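Laccase (Uncultured bacterium, PDB 4F7K) probably oxidises phenolic and related substrates while reducing dioxygen to water, as a laccase of the multicopper oxidase family with three cupredoxin-like domains. Local coordinates at residues Ser103-Arg106 against Val111-Gly114; Asn105-Gln110 against Val191-Ile196. All blocks are in the same frame, centred on the assembly; numbering follows the deposited sequence.

In the fold
Contact 1 and contact 2 are both built on the loop that leaves strand 97-103 of the first cupredoxin-like domain, and their centres lie 8 Å apart. Arg106 is the residue that joins them: one edge of its guanidinium is bonded within the loop, in contact 1, and its outer end is bonded to the second domain, in contact 2. Where the strand runs into the loop the sequence reads His-Ser-His, a pattern that in multicopper oxidases supplies ligands to the trinuclear copper cluster, so the loop probably continues directly from that site. Contact 1 lies about 14 Å and contact 2 about 11 Å, measured from their centres, from the centre of the chain.

Contact 1 (Ser103-Arg106 against Val111-Gly114); sequences SHNR and VAKG
The connection between strands 97-103 and 116-122 of the first cupredoxin-like domain folds back on itself here, a type I beta turn at Ser103-Arg106 meeting the 3-10 turn that includes Val111 and Ala112. The beta turn is closed by its backbone bond from Arg106 N to Ser103 O, and the two arms come nearest at Arg106 and Ala112, whose CA atoms are 5.2 Å apart. Ala112 points its methyl at the turn, where CB lies 3.3 Å from Ser103 OG and 3.8 Å from Asn105 OD1. Those two oxygens are themselves joined: Ser103 OG donates to Asn105 OD1 over 2.8 Å, approaching almost in line with the amide C=O (165°), so the methyl rests against a hydrogen-bonded pair of oxygens. Farther along, the Arg106 side chain runs out extended as far as NE, with CG anti to the backbone N (chi1 -166°), and passes alongside the Ala112 carbonyl, CG reaching its O at 3.5 Å. This carries the guanidinium to Lys113, whose carbonyl oxygen it grips side-on with NE and NH2 together, while its far end bonds to Val191 O of the second domain. Lys113 O lies close to the guanidinium plane, although NE stands above the plane of the carbonyl while NH2 lies within it. The Lys113 ammonium bonds to Asp139 O and makes a cation-pi contact with Trp140. Of the two bonds that hold the arginine edge, NE to Lys113 O is the shorter at 2.8 Å, and NH2 to the same oxygen measures 3.1 Å.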
loop_
_atom_site.group_PDB
_atom_site.type_symbol
_atom_site.label_atom_id
_atom_site.label_comp_id
_atom_site.label_asym_id
_atom_site.label_seq_id
_atom_site.Cartn_x
_atom_site.Cartn_y
_atom_site.Cartn_z
ATOM N N SER A 103 0.609 11.005 3.243
ATOM C CA SER A 103 1.016 12.315 2.780
ATOM C C SER A 103 1.720 12.172 1.419
ATOM O O SER A 103 2.411 11.182 1.151
ATOM C CB SER A 103 1.891 13.053 3.802
ATOM O OG SER A 103 3.276 12.742 3.630
ATOM N N HIS A 104 1.528 13.169 0.573
ATOM C CA HIS A 104 2.042 13.143 -0.805
ATOM C C HIS A 104 3.563 13.040 -0.883
ATOM O O HIS A 104 4.098 12.598 -1.901
ATOM C CB HIS A 104 1.616 14.416 -1.546
ATOM C CG HIS A 104 2.504 15.585 -1.263
ATOM N ND1 HIS A 104 2.491 16.258 -0.046
ATOM C CD2 HIS A 104 3.482 16.158 -2.005
ATOM C CE1 HIS A 104 3.399 17.221 -0.075
ATOM N NE2 HIS A 104 4.003 17.188 -1.256
ATOM N N ASN A 105 4.258 13.493 0.166
ATOM C CA ASN A 105 5.710 13.520 0.158
ATOM C C ASN A 105 6.359 12.447 1.047
ATOM O O ASN A 105 7.566 12.503 1.323
ATOM C CB ASN A 105 6.218 14.918 0.551
ATOM C CG ASN A 105 5.797 15.327 1.941
ATOM O OD1 ASN A 105 5.111 14.582 2.661
ATOM N ND2 ASN A 105 6.184 16.532 2.323
ATOM N N ARG A 106 5.573 11.456 1.452
ATOM C CA ARG A 106 6.046 10.442 2.396
ATOM C C ARG A 106 7.334 9.673 1.991
ATOM O O ARG A 106 8.167 9.279 2.867
ATOM C CB ARG A 106 4.915 9.478 2.770
ATOM C CG ARG A 106 5.281 8.642 3.983
ATOM C CD ARG A 106 4.150 7.800 4.552
ATOM N NE ARG A 106 4.720 6.916 5.577
ATOM C CZ ARG A 106 4.998 5.636 5.347
ATOM N NH1 ARG A 106 4.686 5.104 4.161
ATOM N NH2 ARG A 106 5.559 4.873 6.291
ATOM N N VAL A 111 10.089 13.286 8.223
ATOM C CA VAL A 111 9.045 13.730 9.176
ATOM C C VAL A 111 7.673 13.131 8.907
ATOM O O VAL A 111 6.882 12.959 9.841
ATOM C CB VAL A 111 8.788 15.283 9.210
ATOM C CG1 VAL A 111 9.654 15.958 10.222
ATOM C CG2 VAL A 111 8.838 15.944 7.790
ATOM N N ALA A 112 7.386 12.833 7.639
ATOM C CA ALA A 112 6.084 12.275 7.253
ATOM C C ALA A 112 5.982 10.755 7.520
ATOM O O ALA A 112 4.996 10.082 7.115
ATOM C CB ALA A 112 5.811 12.596 5.784
ATOM N N LYS A 113 6.993 10.198 8.187
ATOM C CA LYS A 113 7.017 8.735 8.376
ATOM C C LYS A 113 5.659 8.158 8.871
ATOM O O LYS A 113 5.164 7.145 8.354
ATOM C CB LYS A 113 8.132 8.381 9.359
ATOM C CG LYS A 113 8.151 6.942 9.787
ATOM C CD LYS A 113 8.737 6.053 8.743
ATOM C CE LYS A 113 9.592 4.985 9.471
ATOM N NZ LYS A 113 9.928 3.787 8.630
ATOM N N GLY A 114 5.049 8.821 9.846
ATOM C CA GLY A 114 3.832 8.306 10.474
ATOM C C GLY A 114 2.533 8.660 9.783
ATOM O O GLY A 114 1.445 8.264 10.238
#

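Contact 2 (Asn105-Gln110 against Val191-Ile196); sequences NRSWEQ and VATDRI
Arg106 and Val191 tie the loop after strand 97-103 to the loop after strand 183-190, across the interface between the first and second cupredoxin-like domains. The hydrogen bonds are end-on: NH1 and NH2 of Arg106 both donate to Val191 O, at 2.7 and 2.9 Å, and the oxygen sits within 2° of the guanidinium plane. NH1 arrives in the plane of the carbonyl, whereas NH2 is tilted from it by 32°. With its other edge engaged by Lys113, the guanidinium is fixed in rotation by main-chain oxygens from two domains. Van der Waals contact comes from Thr193, whose CG2 lies over one guanidinium face near its rim and touches Arg106 O at 3.5 Å and Ser107 CA at 3.9 Å. With CG2 anti to the carbonyl carbon, the methyl faces Arg106, while OG1 donates to Asp194 OD2, met from above the carboxylate plane. Asp194 also reaches the third domain through OD1, which accepts from His401 NE2 and Gly404 N. A water also bridges the two loops, donating to Ser107 O and, at 2.7 Å, to Asp194 OD2.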
loop_
_atom_site.group_PDB
_atom_site.type_symbol
_atom_site.label_atom_id
_atom_site.label_comp_id
_atom_site.label_asym_id
_atom_site.label_seq_id
_atom_site.Cartn_x
_atom_site.Cartn_y
_atom_site.Cartn_z
ATOM N N ASN A 105 4.258 13.493 0.166
ATOM C CA ASN A 105 5.710 13.520 0.158
ATOM C C ASN A 105 6.359 12.447 1.047
ATOM O O ASN A 105 7.566 12.503 1.323
ATOM C CB ASN A 105 6.218 14.918 0.551
ATOM C CG ASN A 105 5.797 15.327 1.941
ATOM O OD1 ASN A 105 5.111 14.582 2.661
ATOM N ND2 ASN A 105 6.184 16.532 2.323
ATOM N N ARG A 106 5.573 11.456 1.452
ATOM C CA ARG A 106 6.046 10.442 2.396
ATOM C C ARG A 106 7.334 9.673 1.991
ATOM O O ARG A 106 8.167 9.279 2.867
ATOM C CB ARG A 106 4.915 9.478 2.770
ATOM C CG ARG A 106 5.281 8.642 3.983
ATOM C CD ARG A 106 4.150 7.800 4.552
ATOM N NE ARG A 106 4.720 6.916 5.577
ATOM C CZ ARG A 106 4.998 5.636 5.347
ATOM N NH1 ARG A 106 4.686 5.104 4.161
ATOM N NH2 ARG A 106 5.559 4.873 6.291
ATOM N N SER A 107 7.544 9.543 0.686
ATOM C CA SER A 107 8.673 8.764 0.165
ATOM C C SER A 107 9.969 9.494 0.267
ATOM O O SER A 107 11.028 8.884 0.161
ATOM C CB SER A 107 8.445 8.382 -1.288
ATOM O OG SER A 107 7.467 7.378 -1.345
ATOM N N TRP A 108 9.904 10.802 0.478
ATOM C CA TRP A 108 11.137 11.575 0.552
ATOM C C TRP A 108 11.230 12.527 1.748
ATOM O O TRP A 108 12.197 13.271 1.869
ATOM C CB TRP A 108 11.393 12.313 -0.768
ATOM C CG TRP A 108 10.514 13.506 -1.024
ATOM C CD1 TRP A 108 10.729 14.787 -0.595
ATOM C CD2 TRP A 108 9.297 13.535 -1.781
ATOM N NE1 TRP A 108 9.710 15.610 -1.016
ATOM C CE2 TRP A 108 8.820 14.871 -1.750
ATOM C CE3 TRP A 108 8.549 12.563 -2.468
ATOM C CZ2 TRP A 108 7.654 15.264 -2.401
ATOM C CZ3 TRP A 108 7.378 12.955 -3.127
ATOM C CH2 TRP A 108 6.941 14.291 -3.084
ATOM N N GLU A 109 10.240 12.511 2.629
ATOM C CA GLU A 109 10.331 13.323 3.832
ATOM C C GLU A 109 10.211 12.444 5.065
ATOM O O GLU A 109 9.125 11.927 5.359
ATOM C CB GLU A 109 9.217 14.390 3.881
ATOM C CG GLU A 109 9.326 15.469 2.805
ATOM C CD GLU A 109 10.462 16.503 2.997
ATOM O OE1 GLU A 109 11.194 16.489 4.032
ATOM O OE2 GLU A 109 10.605 17.350 2.082
ATOM N N GLN A 110 11.317 12.359 5.800
ATOM C CA GLN A 110 11.415 11.574 7.016
ATOM C C GLN A 110 10.371 11.992 8.061
ATOM O O GLN A 110 9.821 11.126 8.692
ATOM C CB GLN A 110 12.851 11.622 7.600
ATOM C CG GLN A 110 13.082 10.826 8.946
ATOM C CD GLN A 110 12.779 9.316 8.837
ATOM O OE1 GLN A 110 13.571 8.543 8.272
ATOM N NE2 GLN A 110 11.637 8.896 9.393
ATOM N N VAL A 191 4.019 -0.750 4.138
ATOM C CA VAL A 191 3.940 0.707 4.253
ATOM C C VAL A 191 5.332 1.333 4.407
ATOM O O VAL A 191 5.453 2.542 4.526
ATOM C CB VAL A 191 3.005 1.182 5.401
ATOM C CG1 VAL A 191 1.587 0.616 5.199
ATOM C CG2 VAL A 191 3.572 0.777 6.814
ATOM N N ALA A 192 6.379 0.511 4.404
ATOM C CA ALA A 192 7.746 1.047 4.318
ATOM C C ALA A 192 7.991 1.812 3.014
ATOM O O ALA A 192 7.410 1.513 1.963
ATOM C CB ALA A 192 8.792 -0.080 4.488
ATOM N N THR A 193 8.834 2.826 3.067
ATOM C CA THR A 193 9.145 3.569 1.867
ATOM C C THR A 193 10.378 2.955 1.142
ATOM O O THR A 193 10.611 3.192 -0.036
ATOM C CB THR A 193 9.422 5.063 2.221
ATOM O OG1 THR A 193 10.362 5.199 3.326
ATOM C CG2 THR A 193 8.133 5.758 2.571
ATOM N N ASP A 194 11.189 2.200 1.870
ATOM C CA ASP A 194 12.556 1.945 1.413
ATOM C C ASP A 194 12.998 0.520 1.550
ATOM O O ASP A 194 14.159 0.249 1.286
ATOM C CB ASP A 194 13.580 2.884 2.093
ATOM C CG ASP A 194 13.469 4.316 1.610
ATOM O OD1 ASP A 194 13.915 4.604 0.479
ATOM O OD2 ASP A 194 12.927 5.176 2.361
ATOM N N ARG A 195 12.088 -0.366 1.936
ATOM C CA ARG A 195 12.377 -1.777 2.241
ATOM C C ARG A 195 11.436 -2.712 1.499
ATOM O O ARG A 195 10.225 -2.458 1.485
ATOM C CB ARG A 195 12.218 -2.037 3.747
ATOM C CG ARG A 195 13.262 -1.303 4.629
ATOM C CD ARG A 195 14.678 -1.744 4.261
ATOM N NE ARG A 195 15.699 -1.141 5.126
ATOM C CZ ARG A 195 16.981 -1.076 4.788
ATOM N NH1 ARG A 195 17.351 -1.586 3.633
ATOM N NH2 ARG A 195 17.879 -0.505 5.582
ATOM N N ILE A 196 11.974 -3.779 0.926
ATOM C CA ILE A 196 11.165 -4.819 0.329
ATOM C C ILE A 196 11.095 -5.942 1.357
ATOM O O ILE A 196 12.129 -6.383 1.861
ATOM C CB ILE A 196 11.806 -5.378 -0.964
ATOM C CG1 ILE A 196 11.928 -4.298 -2.038
ATOM C CG2 ILE A 196 10.992 -6.535 -1.503
ATOM C CD1 ILE A 196 13.195 -4.492 -2.890
HETATM O O HOH W 1 12.760 7.761 1.657
#